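Local coordinates for protein porphyranase B (Zobellia galactanivorans, PDB 3JUU) that hydrolyses the sulfated galactan porphyran at beta-(1->4) linkages between D-galactose and L-galactose-6-sulfate, releasing mostly disaccharides, at residues A[28-33]-A[108-113]; A[238-243]-A[268-273]; A[76-81]-A[117-122]. One frame throughout, in Å; residues are numbered along the deposited sequence.

Interaction 1 of 3, residues A[28-33]-A[108-113]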
loop_
_atom_site.group_PDB
_atom_site.type_symbol
_atom_site.label_atom_id
_atom_site.label_comp_id
_atom_site.label_asym_id
_atom_site.label_seq_id
_atom_site.Cartn_x
_atom_site.Cartn_y
_atom_site.Cartn_z
ATOM N N LYS A 28 -9.106 2.930 18.997
ATOM C CA LYS A 28 -9.210 4.379 18.924
ATOM C C LYS A 28 -8.618 4.895 17.588
ATOM O O LYS A 28 -7.428 4.648 17.304
ATOM C CB LYS A 28 -8.438 4.990 20.125
ATOM C CG LYS A 28 -8.412 6.556 20.152
ATOM C CD LYS A 28 -7.649 7.096 21.388
ATOM C CE LYS A 28 -7.246 8.572 21.264
ATOM N NZ LYS A 28 -5.932 8.731 21.999
ATOM N N LEU A 29 -9.434 5.633 16.845
ATOM C CA LEU A 29 -8.983 6.224 15.558
ATOM C C LEU A 29 -7.802 7.102 15.712
ATOM O O LEU A 29 -7.756 7.978 16.624
ATOM C CB LEU A 29 -10.131 6.957 14.850
ATOM C CG LEU A 29 -9.806 7.203 13.345
ATOM C CD1 LEU A 29 -10.017 5.888 12.596
ATOM C CD2 LEU A 29 -10.828 8.250 12.808
ATOM N N ILE A 30 -6.776 6.854 14.888
ATOM C CA ILE A 30 -5.620 7.744 14.831
ATOM C C ILE A 30 -5.988 8.787 13.729
ATOM O O ILE A 30 -5.903 8.513 12.512
ATOM C CB ILE A 30 -4.332 7.028 14.467
ATOM C CG1 ILE A 30 -4.021 5.924 15.511
ATOM C CG2 ILE A 30 -3.125 8.018 14.288
ATOM C CD1 ILE A 30 -2.998 4.950 14.924
ATOM N N GLU A 31 -6.400 9.969 14.173
ATOM C CA GLU A 31 -7.003 10.963 13.275
ATOM C C GLU A 31 -6.034 11.386 12.189
ATOM O O GLU A 31 -6.407 11.465 11.024
ATOM C CB GLU A 31 -7.391 12.255 14.052
ATOM C CG GLU A 31 -8.362 11.998 15.109
ATOM C CD GLU A 31 -9.671 11.641 14.527
ATOM O OE1 GLU A 31 -10.003 12.168 13.434
ATOM O OE2 GLU A 31 -10.361 10.806 15.132
ATOM N N ASN A 32 -4.793 11.653 12.535
ATOM C CA ASN A 32 -3.858 12.153 11.522
ATOM C C ASN A 32 -3.304 11.111 10.505
ATOM O O ASN A 32 -2.440 11.415 9.659
ATOM C CB ASN A 32 -2.727 12.970 12.179
ATOM C CG ASN A 32 -1.756 12.118 12.988
ATOM O OD1 ASN A 32 -1.722 10.859 12.918
ATOM N ND2 ASN A 32 -0.919 12.808 13.737
ATOM N N MET A 33 -3.776 9.850 10.644
ATOM C CA MET A 33 -3.455 8.771 9.674
ATOM C C MET A 33 -4.713 8.135 9.134
ATOM O O MET A 33 -4.681 6.996 8.595
ATOM C CB MET A 33 -2.550 7.716 10.322
ATOM C CG MET A 33 -1.216 8.294 10.737
ATOM S SD MET A 33 -0.115 7.063 11.488
ATOM C CE MET A 33 0.374 6.180 9.978
ATOM N N GLY A 108 -0.399 -0.884 15.763
ATOM C CA GLY A 108 -1.760 -0.494 15.588
ATOM C C GLY A 108 -2.470 -1.294 14.493
ATOM O O GLY A 108 -1.924 -2.295 14.011
ATOM N N TYR A 109 -3.702 -0.908 14.130
ATOM C CA TYR A 109 -4.469 -1.637 13.134
ATOM C C TYR A 109 -4.666 -0.656 11.941
ATOM O O TYR A 109 -5.134 0.485 12.150
ATOM C CB TYR A 109 -5.851 -2.119 13.716
ATOM C CG TYR A 109 -6.554 -3.016 12.706
ATOM C CD1 TYR A 109 -6.156 -4.376 12.582
ATOM C CD2 TYR A 109 -7.552 -2.524 11.793
ATOM C CE1 TYR A 109 -6.693 -5.185 11.619
ATOM C CE2 TYR A 109 -8.115 -3.375 10.827
ATOM C CZ TYR A 109 -7.650 -4.718 10.734
ATOM O OH TYR A 109 -8.249 -5.571 9.811
ATOM N N TYR A 110 -4.409 -1.110 10.710
ATOM C CA TYR A 110 -4.425 -0.187 9.566
ATOM C C TYR A 110 -5.184 -0.849 8.511
ATOM O O TYR A 110 -4.828 -1.991 8.105
ATOM C CB TYR A 110 -2.979 0.041 9.060
ATOM C CG TYR A 110 -2.140 0.683 10.129
ATOM C CD1 TYR A 110 -2.017 2.091 10.149
ATOM C CD2 TYR A 110 -1.493 -0.072 11.122
ATOM C CE1 TYR A 110 -1.269 2.716 11.163
ATOM C CE2 TYR A 110 -0.785 0.537 12.098
ATOM C CZ TYR A 110 -0.681 1.940 12.127
ATOM O OH TYR A 110 0.075 2.560 13.108
ATOM N N GLU A 111 -6.224 -0.165 7.999
ATOM C CA GLU A 111 -7.076 -0.818 7.022
ATOM C C GLU A 111 -7.503 0.175 5.932
ATOM O O GLU A 111 -7.579 1.367 6.195
ATOM C CB GLU A 111 -8.332 -1.391 7.698
ATOM C CG GLU A 111 -8.969 -0.386 8.718
ATOM C CD GLU A 111 -10.353 -0.756 9.179
ATOM O OE1 GLU A 111 -10.812 -1.879 8.863
ATOM O OE2 GLU A 111 -11.001 0.161 9.789
ATOM N N CYS A 112 -7.791 -0.308 4.713
ATOM C CA CYS A 112 -8.407 0.544 3.704
ATOM C C CYS A 112 -9.436 -0.281 2.937
ATOM O O CYS A 112 -9.440 -1.527 2.983
ATOM C CB CYS A 112 -7.299 1.104 2.758
ATOM S SG CYS A 112 -6.765 -0.130 1.480
ATOM N N GLU A 113 -10.348 0.390 2.211
ATOM C CA GLU A 113 -11.240 -0.280 1.342
ATOM C C GLU A 113 -10.849 0.141 -0.072
ATOM O O GLU A 113 -10.974 1.331 -0.399
ATOM C CB GLU A 113 -12.726 0.130 1.628
ATOM C CG GLU A 113 -13.700 -0.650 0.767
ATOM C CD GLU A 113 -15.124 -0.415 1.230
ATOM O OE1 GLU A 113 -15.630 0.701 1.083
ATOM O OE2 GLU A 113 -15.712 -1.332 1.802
#
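In the jelly-roll beta-sandwich of this glycoside hydrolase family 16 enzyme, the turn that follows an edge strand near the N-terminus closes over the inner side of strand 108-113, where Met33 meets the ring of Tyr110 and Ile30 its hydroxyl end. The turn is drawn together by its own backbone, Met33 N bonding to Ile30 O at 3.1 Å, which brings both apolar side chains round to the same tyrosine. Met33 runs straight through chi2 and then bends at chi3 (75°), and the bend lays its terminal methyl against the ring, with CE 4.0 Å from Tyr110 CE1; the methyl approaches at a slant. Ile30 makes the looser touch, its CD1 lying 4.3 Å from Tyr110 OH. That hydroxyl has its polar partner in Tyr107 O, just ahead of the strand. Gly108 suits the spot on two counts: at its backbone angles a beta carbon would jam against the preceding carbonyl oxygen, and Tyr110 OH would crowd it as well. Met105 from a neighbouring loop and Val206 from the adjoining strand 202-210 also pack on Tyr110. The contact is buried and no hydrogen bond links the two segments: a thioether methyl lies against an aromatic ring and an isoleucine tip loosely against the phenol oxygen, whose polar need is met by Tyr107 O.

Interaction 2 of 3, residues A[238-243]-A[268-273]. With SO4 (sulfate ion), chain D.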
loop_
_atom_site.group_PDB
_atom_site.type_symbol
_atom_site.label_atom_id
_atom_site.label_comp_id
_atom_site.label_asym_id
_atom_site.label_seq_id
_atom_site.Cartn_x
_atom_site.Cartn_y
_atom_site.Cartn_z
ATOM N N LEU A 238 2.127 5.485 6.150
ATOM C CA LEU A 238 1.250 4.851 5.172
ATOM C C LEU A 238 1.630 5.216 3.733
ATOM O O LEU A 238 2.237 6.310 3.454
ATOM C CB LEU A 238 -0.208 5.228 5.392
ATOM C CG LEU A 238 -0.844 4.568 6.633
ATOM C CD1 LEU A 238 -2.139 5.324 7.010
ATOM C CD2 LEU A 238 -1.153 3.082 6.428
ATOM N N ARG A 239 1.317 4.285 2.850
ATOM C CA ARG A 239 1.552 4.475 1.422
ATOM C C ARG A 239 0.346 3.932 0.657
ATOM O O ARG A 239 -0.075 2.773 0.883
ATOM C CB ARG A 239 2.742 3.650 0.950
ATOM C CG ARG A 239 4.081 4.052 1.596
ATOM C CD ARG A 239 4.644 5.355 0.886
ATOM N NE ARG A 239 5.910 5.753 1.493
ATOM C CZ ARG A 239 6.045 6.625 2.496
ATOM N NH1 ARG A 239 5.006 7.102 3.112
ATOM N NH2 ARG A 239 7.283 6.973 2.865
ATOM N N MET A 240 -0.148 4.711 -0.325
ATOM C CA MET A 240 -1.100 4.198 -1.316
ATOM C C MET A 240 -0.474 4.603 -2.675
ATOM O O MET A 240 -0.345 5.811 -2.995
ATOM C CB MET A 240 -2.499 4.863 -1.124
ATOM C CG MET A 240 -3.260 4.378 0.167
ATOM S SD MET A 240 -2.726 5.515 1.565
ATOM C CE MET A 240 -3.627 7.046 1.302
ATOM N N VAL A 241 -0.069 3.607 -3.461
ATOM C CA VAL A 241 0.848 3.884 -4.583
ATOM C C VAL A 241 0.396 3.078 -5.764
ATOM O O VAL A 241 0.004 1.884 -5.646
ATOM C CB VAL A 241 2.335 3.559 -4.204
ATOM C CG1 VAL A 241 3.278 3.560 -5.468
ATOM C CG2 VAL A 241 2.833 4.571 -3.104
ATOM N N VAL A 242 0.532 3.690 -6.934
ATOM C CA VAL A 242 0.169 3.026 -8.195
ATOM C C VAL A 242 1.421 3.216 -9.053
ATOM O O VAL A 242 1.805 4.362 -9.355
ATOM C CB VAL A 242 -1.071 3.750 -8.851
ATOM C CG1 VAL A 242 -1.237 3.252 -10.349
ATOM C CG2 VAL A 242 -2.359 3.452 -8.030
ATOM N N GLU A 243 2.100 2.120 -9.399
ATOM C CA GLU A 243 3.482 2.222 -9.940
ATOM C C GLU A 243 3.634 1.237 -11.105
ATOM O O GLU A 243 2.732 0.403 -11.330
ATOM C CB GLU A 243 4.466 1.800 -8.849
ATOM C CG GLU A 243 4.534 0.296 -8.653
ATOM C CD GLU A 243 4.670 -0.055 -7.179
ATOM O OE1 GLU A 243 5.827 -0.310 -6.759
ATOM O OE2 GLU A 243 3.639 -0.090 -6.469
ATOM N N ASN A 268 -11.962 3.928 -0.865
ATOM C CA ASN A 268 -13.091 4.611 -0.183
ATOM C C ASN A 268 -12.694 5.252 1.149
ATOM O O ASN A 268 -13.228 6.294 1.538
ATOM C CB ASN A 268 -14.325 3.707 -0.029
ATOM C CG ASN A 268 -14.974 3.387 -1.331
ATOM O OD1 ASN A 268 -14.848 4.140 -2.317
ATOM N ND2 ASN A 268 -15.712 2.270 -1.371
ATOM N N TRP A 269 -11.692 4.680 1.828
ATOM C CA TRP A 269 -11.265 5.254 3.057
ATOM C C TRP A 269 -9.987 4.568 3.486
ATOM O O TRP A 269 -9.709 3.448 2.975
ATOM C CB TRP A 269 -12.361 5.103 4.132
ATOM C CG TRP A 269 -13.073 3.783 4.218
ATOM C CD1 TRP A 269 -14.363 3.508 3.783
ATOM C CD2 TRP A 269 -12.628 2.568 4.912
ATOM N NE1 TRP A 269 -14.709 2.220 4.136
ATOM C CE2 TRP A 269 -13.656 1.615 4.784
ATOM C CE3 TRP A 269 -11.417 2.189 5.555
ATOM C CZ2 TRP A 269 -13.543 0.275 5.295
ATOM C CZ3 TRP A 269 -11.307 0.856 6.067
ATOM C CH2 TRP A 269 -12.361 -0.060 5.943
ATOM N N VAL A 270 -9.252 5.233 4.372
ATOM C CA VAL A 270 -8.106 4.626 5.102
ATOM C C VAL A 270 -8.316 4.940 6.559
ATOM O O VAL A 270 -8.563 6.107 6.923
ATOM C CB VAL A 270 -6.767 5.228 4.668
ATOM C CG1 VAL A 270 -5.614 4.723 5.589
ATOM C CG2 VAL A 270 -6.439 4.809 3.259
ATOM N N ARG A 271 -8.256 3.912 7.415
ATOM C CA ARG A 271 -8.517 4.151 8.853
ATOM C C ARG A 271 -7.429 3.459 9.593
ATOM O O ARG A 271 -7.184 2.258 9.364
ATOM C CB ARG A 271 -9.926 3.529 9.217
ATOM C CG ARG A 271 -11.050 4.230 8.422
ATOM C CD ARG A 271 -12.413 3.585 8.680
ATOM N NE ARG A 271 -13.491 4.259 7.931
ATOM C CZ ARG A 271 -14.657 3.684 7.673
ATOM N NH1 ARG A 271 -14.847 2.396 8.024
ATOM N NH2 ARG A 271 -15.586 4.319 6.950
ATOM N N SER A 272 -6.828 4.192 10.517
ATOM C CA SER A 272 -5.702 3.721 11.306
ATOM C C SER A 272 -6.102 3.833 12.786
ATOM O O SER A 272 -6.799 4.788 13.173
ATOM C CB SER A 272 -4.549 4.637 11.001
ATOM O OG SER A 272 -4.192 4.560 9.625
ATOM N N TRP A 273 -5.721 2.849 13.584
ATOM C CA TRP A 273 -6.271 2.707 14.957
ATOM C C TRP A 273 -5.187 2.224 15.881
ATOM O O TRP A 273 -4.294 1.470 15.475
ATOM C CB TRP A 273 -7.404 1.648 14.994
ATOM C CG TRP A 273 -8.500 1.724 13.932
ATOM C CD1 TRP A 273 -8.452 1.258 12.598
ATOM C CD2 TRP A 273 -9.811 2.234 14.111
ATOM N NE1 TRP A 273 -9.649 1.489 11.970
ATOM C CE2 TRP A 273 -10.509 2.070 12.877
ATOM C CE3 TRP A 273 -10.483 2.845 15.221
ATOM C CZ2 TRP A 273 -11.850 2.475 12.705
ATOM C CZ3 TRP A 273 -11.800 3.258 15.042
ATOM C CH2 TRP A 273 -12.478 3.063 13.800
HETATM S S SO4 D . -18.033 1.975 5.880
HETATM O O1 SO4 D . -19.388 1.564 6.229
HETATM O O2 SO4 D . -17.960 3.442 5.831
HETATM O O3 SO4 D . -17.134 1.449 6.911
HETATM O O4 SO4 D . -17.698 1.395 4.560
#
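Leu238 and Val270 meet in the core of the jelly-roll beta-sandwich, where strand 238-242 of one layer faces strand 269-273 of the other. The two axes pass 10.4 Å apart and run nearly antiparallel, at 163°, a spacing filled by side chains meeting between the layers and too wide for paired backbones.

The apolar contacts come first. Leu238 and Val270 reach toward each other tip to tip, CD1 of the leucine lying 3.8 Å from CG1 of the valine. The other valine branch, CG2, meets Met240 CE at 4.1 Å; the bend of Met240 at chi2 (89°) turns its thioether end across Val270. Leu238 CD1 also rests 3.4 Å from Ser272 OG, a buried hydroxyl whose polar partner is Met33 O.

Polar contacts occupy the outer side of strand 269-273. There the guanidinium of Arg271 and the indole of Trp269 lie face against face, Arg271 NH1 being 3.5 Å above the indole plane, while Glu36 pairs with Arg271 NE. A sulfate, probably from the crystallisation liquor and also bound by His13, sits at the edges of both groups. Trp269 NE1 donates to sulfate O4 at 3.1 Å. A leucine in place of Trp269 would probably deprive the guanidinium of the flat surface it lies on and leave this sulfate oxygen without its N-H donor. On the opposite layer, Glu243, which probably binds substrate, follows the strand and pairs with Arg57.

Arg271 completes the grip on the anion with two bonds, both fairly straight at 158°. Its NH1 donates to sulfate O3 at 2.7 Å, and its NH2 to sulfate O2 at 2.8 Å.

Interaction 3 of 3, residues A[76-81]-A[117-122]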
loop_
_atom_site.group_PDB
_atom_site.type_symbol
_atom_site.label_atom_id
_atom_site.label_comp_id
_atom_site.label_asym_id
_atom_site.label_seq_id
_atom_site.Cartn_x
_atom_site.Cartn_y
_atom_site.Cartn_z
ATOM N N ILE A 76 -6.600 7.195 -7.622
ATOM C CA ILE A 76 -5.239 7.310 -8.189
ATOM C C ILE A 76 -5.342 6.716 -9.589
ATOM O O ILE A 76 -5.613 5.523 -9.770
ATOM C CB ILE A 76 -4.162 6.554 -7.335
ATOM C CG1 ILE A 76 -4.265 6.981 -5.849
ATOM C CG2 ILE A 76 -2.740 6.842 -7.953
ATOM C CD1 ILE A 76 -3.092 6.315 -4.989
ATOM N N THR A 77 -5.146 7.575 -10.593
ATOM C CA THR A 77 -5.486 7.176 -11.953
ATOM C C THR A 77 -4.194 6.985 -12.768
ATOM O O THR A 77 -3.329 7.865 -12.767
ATOM C CB THR A 77 -6.352 8.306 -12.590
ATOM O OG1 THR A 77 -7.622 8.392 -11.904
ATOM C CG2 THR A 77 -6.638 7.958 -14.077
ATOM N N THR A 78 -4.095 5.898 -13.507
ATOM C CA THR A 78 -2.959 5.686 -14.396
ATOM C C THR A 78 -3.151 6.390 -15.733
ATOM O O THR A 78 -4.280 6.401 -16.282
ATOM C CB THR A 78 -2.764 4.233 -14.725
ATOM O OG1 THR A 78 -3.925 3.702 -15.361
ATOM C CG2 THR A 78 -2.402 3.339 -13.468
ATOM N N THR A 79 -2.050 6.904 -16.271
ATOM C CA THR A 79 -2.101 7.654 -17.567
ATOM C C THR A 79 -0.922 7.324 -18.450
ATOM O O THR A 79 0.097 6.709 -18.003
ATOM C CB THR A 79 -2.147 9.191 -17.355
ATOM O OG1 THR A 79 -0.983 9.629 -16.654
ATOM C CG2 THR A 79 -3.379 9.643 -16.557
ATOM N N MET A 80 -1.083 7.640 -19.734
ATOM C CA MET A 80 0.067 7.666 -20.629
ATOM C C MET A 80 0.601 9.121 -20.511
ATOM O O MET A 80 -0.169 10.077 -20.545
ATOM C CB MET A 80 -0.351 7.338 -22.069
ATOM C CG MET A 80 0.885 7.280 -22.991
ATOM S SD MET A 80 1.874 5.792 -22.715
ATOM C CE MET A 80 0.808 4.497 -23.385
ATOM N N LEU A 81 1.896 9.317 -20.296
ATOM C CA LEU A 81 2.376 10.709 -20.286
ATOM C C LEU A 81 2.295 11.192 -21.785
ATOM O O LEU A 81 2.502 10.435 -22.707
ATOM C CB LEU A 81 3.841 10.746 -19.857
ATOM C CG LEU A 81 4.154 10.133 -18.444
ATOM C CD1 LEU A 81 5.699 10.230 -18.192
ATOM C CD2 LEU A 81 3.323 10.829 -17.345
ATOM N N ASN A 117 -7.073 -0.876 -9.871
ATOM C CA ASN A 117 -7.187 -0.561 -11.318
ATOM C C ASN A 117 -7.049 -1.825 -12.121
ATOM O O ASN A 117 -6.439 -2.766 -11.673
ATOM C CB ASN A 117 -6.246 0.572 -11.765
ATOM C CG ASN A 117 -4.786 0.159 -11.791
ATOM O OD1 ASN A 117 -4.392 -0.685 -12.608
ATOM N ND2 ASN A 117 -3.978 0.781 -10.954
ATOM N N LYS A 118 -7.592 -1.827 -13.336
ATOM C CA LYS A 118 -7.558 -2.964 -14.261
ATOM C C LYS A 118 -6.422 -2.839 -15.327
ATOM O O LYS A 118 -6.588 -3.201 -16.514
ATOM C CB LYS A 118 -8.926 -2.983 -14.961
ATOM C CG LYS A 118 -9.178 -4.288 -15.685
ATOM C CD LYS A 118 -10.696 -4.240 -16.217
ATOM C CE LYS A 118 -10.951 -5.535 -16.961
ATOM N NZ LYS A 118 -12.301 -5.575 -17.565
ATOM N N THR A 119 -5.272 -2.330 -14.916
ATOM C CA THR A 119 -4.122 -2.119 -15.819
ATOM C C THR A 119 -2.888 -2.903 -15.339
ATOM O O THR A 119 -2.900 -3.567 -14.280
ATOM C CB THR A 119 -3.654 -0.627 -15.928
ATOM O OG1 THR A 119 -2.826 -0.276 -14.799
ATOM C CG2 THR A 119 -4.862 0.339 -15.975
ATOM N N PHE A 120 -1.852 -2.869 -16.144
ATOM C CA PHE A 120 -0.602 -3.559 -15.737
ATOM C C PHE A 120 0.134 -2.900 -14.562
ATOM O O PHE A 120 1.133 -3.509 -14.052
ATOM C CB PHE A 120 0.346 -3.628 -16.979
ATOM C CG PHE A 120 1.051 -2.314 -17.300
ATOM C CD1 PHE A 120 2.427 -2.163 -17.012
ATOM C CD2 PHE A 120 0.384 -1.267 -17.952
ATOM C CE1 PHE A 120 3.119 -0.980 -17.273
ATOM C CE2 PHE A 120 1.060 -0.086 -18.279
ATOM C CZ PHE A 120 2.442 0.098 -17.923
ATOM N N MET A 121 -0.292 -1.690 -14.152
ATOM C CA MET A 121 0.303 -0.940 -13.025
ATOM C C MET A 121 -0.360 -1.362 -11.706
ATOM O O MET A 121 -1.366 -1.996 -11.706
ATOM C CB MET A 121 0.168 0.594 -13.258
ATOM C CG MET A 121 1.033 0.945 -14.471
ATOM S SD MET A 121 0.984 2.708 -14.941
ATOM C CE MET A 121 1.664 3.596 -13.471
ATOM N N SER A 122 0.351 -1.133 -10.612
ATOM C CA SER A 122 -0.042 -1.677 -9.325
ATOM C C SER A 122 -1.212 -0.944 -8.663
ATOM O O SER A 122 -1.621 0.204 -9.072
ATOM C CB SER A 122 1.205 -1.610 -8.408
ATOM O OG SER A 122 1.388 -0.262 -7.935
#
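Thr78 and Met121 bring the two backbones nearest, their CA atoms 7.5 Å apart, at a point where the long strand 73-87 is interrupted between residues 77 and 79 and faces an irregular loop. That loop is shaped by two successive turns. Asn117 OD1 accepts from Thr119 N at 3.0 Å, in the carbonyl plane and on a lone pair, making an Asx turn; Thr119 OG1 then accepts from Met121 N at 3.0 Å, making an ST turn. The same Thr119 OG1 donates to Asn117 OD1 at 2.7 Å from above the carbonyl plane, so one amide oxygen is held by two donors. Into this frame Thr78 sends its side chain. Its chi1 of 59° sets OG1 between the backbone N and the carbonyl carbon, which leaves CG2 anti to the carbonyl carbon. CG2 slides alongside Met121, 3.7 Å from SD, while OG1 passes Thr119 CG2 at 3.5 Å. Asn117 ND2 flanks the same methyl at 3.9 Å, its own bonds going to Thr265 OG1 and, weakly, to Ser122 O. Hydrogen bonds thus shape the loop from within, whereas van der Waals contact alone joins it to Thr78, close to Glu243, a probable substrate-binding residue.

How the interactions relate
The three contacts string along the sandwich. The centres of interactions 1 and 2 are about 9 Å apart, and those of interactions 2 and 3 about 17 Å. Interactions 1 and 3, with centres about 26 Å apart, lie on opposite sides of the chain's centre. Strand 264-276 ties them, pairing with strands 26-29, 108-115 and 73-87. In sequence, interactions 1 and 3 alternate their segments (28-33, 76-81, 108-113, 117-122), and both close before interaction 2 opens. Direct touches join neighbouring contacts: Ile30 N hydrogen-bonds to Ser272 O, and Ser122 OG to Glu243 OE2. Interactions 2 and 3 thus border the probable substrate-binding Glu243, while interaction 1 lies away from it.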